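MGS-MChE2 (Uncultured bacterium, PDB 5JD6) probably hydrolyses carboxylic ester bonds, as an esterase of the alpha/beta hydrolase fold recovered from a lagoon-sediment metagenome. Local coordinates at residues 84-89 with 108-113; 20-25 with 45-50; 55-60 with 170-175. All blocks are in the same frame, centred on the assembly; numbering follows the deposited sequence.

Contact 1. Residues 84-89 with 108-113; sequences NVILLG and VQALVI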
loop_
_atom_site.group_PDB
_atom_site.type_symbol
_atom_site.label_atom_id
_atom_site.label_comp_id
_atom_site.label_asym_id
_atom_site.label_seq_id
_atom_site.Cartn_x
_atom_site.Cartn_y
_atom_site.Cartn_z
ATOM N N ASN A 84 -4.807 15.723 -4.740
ATOM C CA ASN A 84 -4.830 14.829 -3.590
ATOM C C ASN A 84 -5.399 13.465 -3.970
ATOM O O ASN A 84 -6.269 13.365 -4.835
ATOM C CB ASN A 84 -5.642 15.439 -2.445
ATOM C CG ASN A 84 -7.119 15.549 -2.771
ATOM O OD1 ASN A 84 -7.501 15.755 -3.923
ATOM N ND2 ASN A 84 -7.960 15.410 -1.752
ATOM N N VAL A 85 -4.893 12.417 -3.329
ATOM C CA VAL A 85 -5.373 11.062 -3.579
ATOM C C VAL A 85 -5.594 10.302 -2.280
ATOM O O VAL A 85 -5.238 10.772 -1.200
ATOM C CB VAL A 85 -4.387 10.252 -4.449
ATOM C CG1 VAL A 85 -4.308 10.827 -5.853
ATOM C CG2 VAL A 85 -3.013 10.208 -3.795
ATOM N N ILE A 86 -6.187 9.119 -2.395
ATOM C CA ILE A 86 -6.294 8.203 -1.271
ATOM C C ILE A 86 -5.304 7.060 -1.466
ATOM O O ILE A 86 -5.340 6.367 -2.483
ATOM C CB ILE A 86 -7.720 7.641 -1.121
ATOM C CG1 ILE A 86 -8.700 8.768 -0.793
ATOM C CG2 ILE A 86 -7.760 6.574 -0.041
ATOM C CD1 ILE A 86 -10.132 8.307 -0.626
ATOM N N LEU A 87 -4.412 6.879 -0.498
ATOM C CA LEU A 87 -3.400 5.830 -0.580
ATOM C C LEU A 87 -3.811 4.571 0.177
ATOM O O LEU A 87 -4.134 4.619 1.366
ATOM C CB LEU A 87 -2.058 6.330 -0.044
ATOM C CG LEU A 87 -1.324 7.382 -0.874
ATOM C CD1 LEU A 87 0.054 7.638 -0.288
ATOM C CD2 LEU A 87 -1.222 6.950 -2.328
ATOM N N LEU A 88 -3.788 3.446 -0.528
ATOM C CA LEU A 88 -4.060 2.146 0.068
ATOM C C LEU A 88 -2.831 1.261 -0.097
ATOM O O LEU A 88 -2.368 1.031 -1.215
ATOM C CB LEU A 88 -5.295 1.507 -0.575
ATOM C CG LEU A 88 -5.644 0.051 -0.255
ATOM C CD1 LEU A 88 -5.616 -0.221 1.238
ATOM C CD2 LEU A 88 -7.008 -0.292 -0.832
ATOM N N GLY A 89 -2.295 0.773 1.018
ATOM C CA GLY A 89 -1.056 0.019 0.983
ATOM C C GLY A 89 -1.065 -1.276 1.771
ATOM O O GLY A 89 -1.669 -1.366 2.840
ATOM N N VAL A 108 -1.881 13.735 -0.092
ATOM C CA VAL A 108 -2.636 12.591 0.408
ATOM C C VAL A 108 -3.870 13.005 1.209
ATOM O O VAL A 108 -3.757 13.611 2.273
ATOM C CB VAL A 108 -1.761 11.689 1.291
ATOM C CG1 VAL A 108 -2.570 10.512 1.811
ATOM C CG2 VAL A 108 -0.545 11.210 0.513
ATOM N N GLN A 109 -5.048 12.664 0.694
ATOM C CA GLN A 109 -6.302 12.977 1.371
ATOM C C GLN A 109 -6.537 12.041 2.552
ATOM O O GLN A 109 -6.984 12.467 3.617
ATOM C CB GLN A 109 -7.476 12.891 0.393
ATOM C CG GLN A 109 -8.824 13.220 1.018
ATOM C CD GLN A 109 -9.960 13.180 0.015
ATOM O OE1 GLN A 109 -9.808 12.675 -1.097
ATOM N NE2 GLN A 109 -11.111 13.718 0.405
ATOM N N ALA A 110 -6.234 10.762 2.354
ATOM C CA ALA A 110 -6.376 9.764 3.407
ATOM C C ALA A 110 -5.422 8.601 3.173
ATOM O O ALA A 110 -4.982 8.362 2.048
ATOM C CB ALA A 110 -7.811 9.267 3.483
ATOM N N LEU A 111 -5.109 7.879 4.242
ATOM C CA LEU A 111 -4.183 6.758 4.171
ATOM C C LEU A 111 -4.827 5.485 4.703
ATOM O O LEU A 111 -5.252 5.434 5.856
ATOM C CB LEU A 111 -2.909 7.075 4.957
ATOM C CG LEU A 111 -1.884 5.952 5.124
ATOM C CD1 LEU A 111 -1.381 5.476 3.771
ATOM C CD2 LEU A 111 -0.731 6.417 5.999
ATOM N N VAL A 112 -4.906 4.458 3.863
ATOM C CA VAL A 112 -5.460 3.179 4.291
ATOM C C VAL A 112 -4.359 2.130 4.379
ATOM O O VAL A 112 -3.633 1.890 3.413
ATOM C CB VAL A 112 -6.566 2.689 3.343
ATOM C CG1 VAL A 112 -7.273 1.480 3.939
ATOM C CG2 VAL A 112 -7.557 3.808 3.060
ATOM N N ILE A 113 -4.240 1.511 5.548
ATOM C CA ILE A 113 -3.154 0.579 5.821
ATOM C C ILE A 113 -3.686 -0.777 6.255
ATOM O O ILE A 113 -4.631 -0.865 7.044
ATOM C CB ILE A 113 -2.215 1.136 6.905
ATOM C CG1 ILE A 113 -1.395 2.289 6.341
ATOM C CG2 ILE A 113 -1.285 0.060 7.442
ATOM C CD1 ILE A 113 -0.648 3.043 7.399
#
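V85-G89 and V108-I113 pair as neighbouring parallel strands at the heart of an alpha/beta hydrolase sheet, the two arms of a beta-alpha-beta unit whose crossover is helix 92-103. The axes run 13° apart, and the contact is buried. The ladder begins with a beta bulge: V85 pairs with V108 but I86 with A110, so that Q109 is the extra residue, and its N donates to V85 O at 2.7 Å. Beyond it L87 is held through both its backbone N and its O, N giving to A110 O at 3.0 Å and O receiving V112 N almost straight on, before G89 N closes the series on V112 O.

At the bulge Q109 points toward segment 84-89 and lies beside N84. Its CB is 3.3 Å from N84 ND2, and the two amide planes stand 35° apart. N84 ND2 and Q109 OE1 are 3.4 Å apart but poorly aligned, so the pair is not a hydrogen bond. With an alanine here the N84 amide would lose CG and CD alongside it and is likely to turn more freely.

V108, L111 and I113 touch helix 92-103; L87, on the same face, meets V108 CG2 with CD1 at 3.7 Å, nearly at a right angle, and also packs on V23. I86, L88, A110 and V112 look toward helix 238-252. G89 is the first glycine of a GxSxG sequence consistent with a nucleophile elbow. Just before it, L88 has CG anti to its backbone N (chi1 171°), which brings CD1 to 3.6 Å from V112 CG1.

Contact 2. Residues 20-25 with 45-50; sequences TPIVIL and KGYKVL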
loop_
_atom_site.group_PDB
_atom_site.type_symbol
_atom_site.label_atom_id
_atom_site.label_comp_id
_atom_site.label_asym_id
_atom_site.label_seq_id
_atom_site.Cartn_x
_atom_site.Cartn_y
_atom_site.Cartn_z
ATOM N N THR A 20 -13.388 9.756 -7.198
ATOM C CA THR A 20 -12.244 10.015 -6.327
ATOM C C THR A 20 -11.157 8.964 -6.519
ATOM O O THR A 20 -11.429 7.765 -6.450
ATOM C CB THR A 20 -12.670 10.046 -4.846
ATOM O OG1 THR A 20 -13.851 10.845 -4.703
ATOM C CG2 THR A 20 -11.560 10.617 -3.975
ATOM N N PRO A 21 -9.917 9.411 -6.769
ATOM C CA PRO A 21 -8.817 8.484 -7.056
ATOM C C PRO A 21 -8.302 7.736 -5.829
ATOM O O PRO A 21 -7.969 8.348 -4.815
ATOM C CB PRO A 21 -7.730 9.401 -7.626
ATOM C CG PRO A 21 -8.000 10.723 -7.006
ATOM C CD PRO A 21 -9.496 10.818 -6.887
ATOM N N ILE A 22 -8.250 6.413 -5.935
ATOM C CA ILE A 22 -7.613 5.576 -4.927
ATOM C C ILE A 22 -6.374 4.923 -5.523
ATOM O O ILE A 22 -6.477 4.093 -6.429
ATOM C CB ILE A 22 -8.561 4.483 -4.397
ATOM C CG1 ILE A 22 -9.781 5.107 -3.719
ATOM C CG2 ILE A 22 -7.830 3.563 -3.429
ATOM C CD1 ILE A 22 -10.766 4.087 -3.187
ATOM N N VAL A 23 -5.201 5.305 -5.025
ATOM C CA VAL A 23 -3.952 4.734 -5.511
ATOM C C VAL A 23 -3.504 3.585 -4.613
ATOM O O VAL A 23 -3.321 3.757 -3.408
ATOM C CB VAL A 23 -2.839 5.792 -5.597
ATOM C CG1 VAL A 23 -1.549 5.165 -6.100
ATOM C CG2 VAL A 23 -3.269 6.933 -6.510
ATOM N N ILE A 24 -3.330 2.415 -5.217
ATOM C CA ILE A 24 -3.029 1.195 -4.482
ATOM C C ILE A 24 -1.567 0.778 -4.619
ATOM O O ILE A 24 -1.051 0.653 -5.728
ATOM C CB ILE A 24 -3.923 0.037 -4.958
ATOM C CG1 ILE A 24 -5.364 0.256 -4.499
ATOM C CG2 ILE A 24 -3.400 -1.290 -4.444
ATOM C CD1 ILE A 24 -6.310 -0.846 -4.922
ATOM N N LEU A 25 -0.907 0.560 -3.486
ATOM C CA LEU A 25 0.473 0.094 -3.483
ATOM C C LEU A 25 0.577 -1.325 -2.932
ATOM O O LEU A 25 0.406 -1.549 -1.734
ATOM C CB LEU A 25 1.356 1.033 -2.664
ATOM C CG LEU A 25 1.505 2.458 -3.191
ATOM C CD1 LEU A 25 2.387 3.270 -2.259
ATOM C CD2 LEU A 25 2.074 2.445 -4.598
ATOM N N LYS A 45 -18.764 2.511 -6.922
ATOM C CA LYS A 45 -19.245 3.288 -5.786
ATOM C C LYS A 45 -18.798 4.743 -5.891
ATOM O O LYS A 45 -18.912 5.508 -4.933
ATOM C CB LYS A 45 -18.756 2.674 -4.474
ATOM C CG LYS A 45 -19.401 1.337 -4.142
ATOM C CD LYS A 45 -20.871 1.510 -3.797
ATOM C CE LYS A 45 -21.534 0.177 -3.493
ATOM N NZ LYS A 45 -21.636 -0.681 -4.705
ATOM N N GLY A 46 -18.287 5.117 -7.060
ATOM C CA GLY A 46 -17.881 6.486 -7.319
ATOM C C GLY A 46 -16.418 6.768 -7.034
ATOM O O GLY A 46 -16.052 7.895 -6.701
ATOM N N TYR A 47 -15.576 5.747 -7.165
ATOM C CA TYR A 47 -14.147 5.911 -6.914
ATOM C C TYR A 47 -13.297 5.513 -8.115
ATOM O O TYR A 47 -13.699 4.689 -8.933
ATOM C CB TYR A 47 -13.724 5.099 -5.689
ATOM C CG TYR A 47 -14.328 5.594 -4.398
ATOM C CD1 TYR A 47 -13.729 6.617 -3.677
ATOM C CD2 TYR A 47 -15.502 5.043 -3.903
ATOM C CE1 TYR A 47 -14.281 7.077 -2.496
ATOM C CE2 TYR A 47 -16.060 5.493 -2.723
ATOM C CZ TYR A 47 -15.446 6.511 -2.025
ATOM O OH TYR A 47 -16.002 6.961 -0.850
ATOM N N LYS A 48 -12.115 6.109 -8.210
ATOM C CA LYS A 48 -11.169 5.781 -9.264
ATOM C C LYS A 48 -10.028 4.951 -8.687
ATOM O O LYS A 48 -9.246 5.440 -7.876
ATOM C CB LYS A 48 -10.633 7.056 -9.911
ATOM C CG LYS A 48 -10.001 6.867 -11.277
ATOM C CD LYS A 48 -9.606 8.216 -11.852
ATOM C CE LYS A 48 -9.144 8.100 -13.290
ATOM N NZ LYS A 48 -8.674 9.409 -13.825
ATOM N N VAL A 49 -9.940 3.691 -9.098
ATOM C CA VAL A 49 -8.912 2.801 -8.572
ATOM C C VAL A 49 -7.712 2.722 -9.510
ATOM O O VAL A 49 -7.844 2.359 -10.679
ATOM C CB VAL A 49 -9.464 1.386 -8.328
ATOM C CG1 VAL A 49 -8.383 0.492 -7.740
ATOM C CG2 VAL A 49 -10.669 1.445 -7.400
ATOM N N LEU A 50 -6.541 3.070 -8.986
ATOM C CA LEU A 50 -5.307 3.055 -9.763
ATOM C C LEU A 50 -4.265 2.178 -9.085
ATOM O O LEU A 50 -3.944 2.379 -7.914
ATOM C CB LEU A 50 -4.763 4.475 -9.941
ATOM C CG LEU A 50 -5.671 5.472 -10.663
ATOM C CD1 LEU A 50 -5.687 6.808 -9.939
ATOM C CD2 LEU A 50 -5.219 5.653 -12.099
#
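T20 and I22 meet Y47 where strand 20-25 runs parallel to strand 47-50, the two joined through helix 36-41 in a beta-alpha-beta unit. Y47 shows how one side chain can read the neighbouring strand. Its CB lies 3.6 Å from T20 O and also touches I22 CD1. With CG anti to the carbonyl carbon (chi1 -66°), the CD1 corner of the ring is met obliquely by both T20 CB and I22 CD1: CG is near I22 CD1, CD1 comes to 3.8 Å from T20 CB and 3.9 Å from I22 CD1, and CE1 still brushes T20 CB. The ring also meets that of F249 in helix 238-252, and at the tip OH is hydrogen-bonded to F254 O.

Across the sheet P21, V23 and L50 share the other face, L50 CD1 resting 4.0 Å from P21 CB. K48 begins there too, but its extended chain carries NZ away to a hydrogen bond with Y82 OH. Between the faces runs a parallel ladder in which L50 N gives to I22 O and I24 N to L50 O, the latter at 2.8 Å. The chemistry is thus divided: peptides satisfy one another within the sheet, apolar groups pack on both its sides, the Y47 ring among them, and the polar ends of Y47 and K48 find their partners beyond the two strands.

Contact 3. Residues 55-60 with 170-175; sequences PLYSMS and VKTLAI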
loop_
_atom_site.group_PDB
_atom_site.type_symbol
_atom_site.label_atom_id
_atom_site.label_comp_id
_atom_site.label_asym_id
_atom_site.label_seq_id
_atom_site.Cartn_x
_atom_site.Cartn_y
_atom_site.Cartn_z
ATOM N N PRO A 55 8.845 0.344 -9.511
ATOM C CA PRO A 55 10.110 -0.213 -9.999
ATOM C C PRO A 55 10.932 -0.848 -8.879
ATOM O O PRO A 55 12.044 -0.394 -8.611
ATOM C CB PRO A 55 10.823 1.011 -10.572
ATOM C CG PRO A 55 10.326 2.139 -9.741
ATOM C CD PRO A 55 8.891 1.814 -9.417
ATOM N N LEU A 56 10.388 -1.883 -8.243
ATOM C CA LEU A 56 11.056 -2.531 -7.117
ATOM C C LEU A 56 12.415 -3.109 -7.503
ATOM O O LEU A 56 13.392 -2.947 -6.774
ATOM C CB LEU A 56 10.178 -3.643 -6.530
ATOM C CG LEU A 56 8.899 -3.266 -5.773
ATOM C CD1 LEU A 56 9.082 -1.967 -4.999
ATOM C CD2 LEU A 56 7.713 -3.163 -6.717
ATOM N N TYR A 57 12.473 -3.775 -8.653
ATOM C CA TYR A 57 13.684 -4.483 -9.060
ATOM C C TYR A 57 14.302 -3.948 -10.346
ATOM O O TYR A 57 15.061 -4.654 -11.011
ATOM C CB TYR A 57 13.391 -5.973 -9.242
ATOM C CG TYR A 57 12.827 -6.658 -8.021
ATOM C CD1 TYR A 57 13.575 -6.769 -6.856
ATOM C CD2 TYR A 57 11.553 -7.210 -8.038
ATOM C CE1 TYR A 57 13.067 -7.404 -5.738
ATOM C CE2 TYR A 57 11.035 -7.846 -6.925
ATOM C CZ TYR A 57 11.797 -7.940 -5.778
ATOM O OH TYR A 57 11.290 -8.572 -4.666
ATOM N N SER A 58 13.985 -2.707 -10.698
ATOM C CA SER A 58 14.490 -2.142 -11.942
ATOM C C SER A 58 15.356 -0.886 -11.751
ATOM O O SER A 58 15.954 -0.414 -12.717
ATOM C CB SER A 58 13.325 -1.823 -12.881
ATOM O OG SER A 58 12.651 -0.651 -12.468
ATOM N N MET A 59 15.358 -0.380 -10.537
ATOM C CA MET A 59 15.877 0.911 -10.184
ATOM C C MET A 59 17.355 1.032 -10.128
ATOM O O MET A 59 17.960 1.283 -9.105
ATOM C CB MET A 59 15.292 1.307 -8.813
ATOM C CG MET A 59 14.006 2.084 -8.851
ATOM S SD MET A 59 14.115 3.261 -10.163
ATOM C CE MET A 59 14.432 4.770 -9.297
ATOM N N SER A 60 17.970 0.813 -11.258
ATOM C CA SER A 60 19.399 0.961 -11.342
ATOM C C SER A 60 19.922 -0.147 -10.517
ATOM O O SER A 60 19.171 -0.901 -9.899
ATOM C CB SER A 60 19.843 2.309 -10.749
ATOM O OG SER A 60 20.943 2.231 -9.846
ATOM N N VAL A 170 20.157 -9.056 -4.299
ATOM C CA VAL A 170 20.816 -7.862 -3.784
ATOM C C VAL A 170 19.821 -6.717 -3.654
ATOM O O VAL A 170 19.853 -5.963 -2.683
ATOM C CB VAL A 170 21.977 -7.414 -4.689
ATOM C CG1 VAL A 170 22.898 -6.469 -3.932
ATOM C CG2 VAL A 170 22.749 -8.618 -5.192
ATOM N N LYS A 171 18.936 -6.598 -4.636
ATOM C CA LYS A 171 17.922 -5.554 -4.634
ATOM C C LYS A 171 16.903 -5.786 -3.521
ATOM O O LYS A 171 16.491 -4.844 -2.847
ATOM C CB LYS A 171 17.229 -5.478 -5.996
ATOM C CG LYS A 171 18.136 -4.960 -7.104
ATOM C CD LYS A 171 17.518 -5.143 -8.480
ATOM C CE LYS A 171 18.473 -4.683 -9.572
ATOM N NZ LYS A 171 17.981 -5.034 -10.933
ATOM N N THR A 172 16.510 -7.041 -3.326
ATOM C CA THR A 172 15.620 -7.400 -2.226
ATOM C C THR A 172 16.285 -7.089 -0.888
ATOM O O THR A 172 15.658 -6.544 0.021
ATOM C CB THR A 172 15.230 -8.889 -2.268
ATOM O OG1 THR A 172 14.579 -9.179 -3.510
ATOM C CG2 THR A 172 14.290 -9.227 -1.120
ATOM N N LEU A 173 17.563 -7.439 -0.781
ATOM C CA LEU A 173 18.346 -7.128 0.408
ATOM C C LEU A 173 18.487 -5.619 0.584
ATOM O O LEU A 173 18.448 -5.110 1.703
ATOM C CB LEU A 173 19.726 -7.781 0.332
ATOM C CG LEU A 173 19.772 -9.299 0.511
ATOM C CD1 LEU A 173 21.152 -9.830 0.168
ATOM C CD2 LEU A 173 19.386 -9.680 1.931
ATOM N N ALA A 174 18.649 -4.913 -0.530
ATOM C CA ALA A 174 18.753 -3.459 -0.510
ATOM C C ALA A 174 17.459 -2.825 -0.012
ATOM O O ALA A 174 17.489 -1.862 0.753
ATOM C CB ALA A 174 19.103 -2.932 -1.893
ATOM N N ILE A 175 16.326 -3.372 -0.449
ATOM C CA ILE A 175 15.018 -2.880 -0.025
ATOM C C ILE A 175 14.802 -3.096 1.468
ATOM O O ILE A 175 14.407 -2.177 2.185
ATOM C CB ILE A 175 13.869 -3.565 -0.794
ATOM C CG1 ILE A 175 13.917 -3.195 -2.274
ATOM C CG2 ILE A 175 12.523 -3.168 -0.211
ATOM C CD1 ILE A 175 12.935 -3.969 -3.129
#
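K171 reaches from its helix to the backbone of Y57, where NZ donates to Y57 O at 2.9 Å. The donor stands 48° above the carbonyl plane, away from the lone pairs. Chi1 of -69° sets CG opposite the carbonyl carbon, and the rest of the chain is extended, so CD and CE run alongside the same carbonyl and CE comes near S60 O. The Y57 ring is met at its edge: K171 CB lies in its plane, 4.0 Å from CD1, and T172 OG1 approaches CE1 to 3.2 Å. L56 CB sits over one face of that ring, offset toward the rim. One turn on, I175 CD1 touches L56 O at 3.8 Å and, more loosely, L56 CB.

In the second shell K168 positions two of these groups: its O takes a hydrogen bond from T172 OG1, and its side chain makes a cation-pi contact with the Y57 ring. Locally in the loop, M59 centres an inverse gamma turn, and S60 OG is hydrogen-bonded to L62 N.

The join is therefore between helix 169-181 and the irregular 55-60 loop, which links strand 47-52 to helix 66-80; F69 of that last helix touches both L56 and I175, bringing the three elements together.

Contacts 1 and 2 are successive steps across one sheet: their centres are 9 Å apart, and strands 20-25 and 85-91 are adjacent, L88 O lying 2.7 Å from L25 N and I86 O 2.8 Å from V23 N, both probable hydrogen bonds. Contact 3 stands apart, its centre about 24 Å from that of contact 1 and 27 Å from that of contact 2, on the opposite side of the chain's centre. In sequence, contact 1 is nested within the loop that contact 3 closes. G89 of contact 1 leads toward S91, the likely nucleophile of a Ser-His-Asp triad with H231 and D203; the side chains of I24 and L56 lie near the probable elbow without touching it.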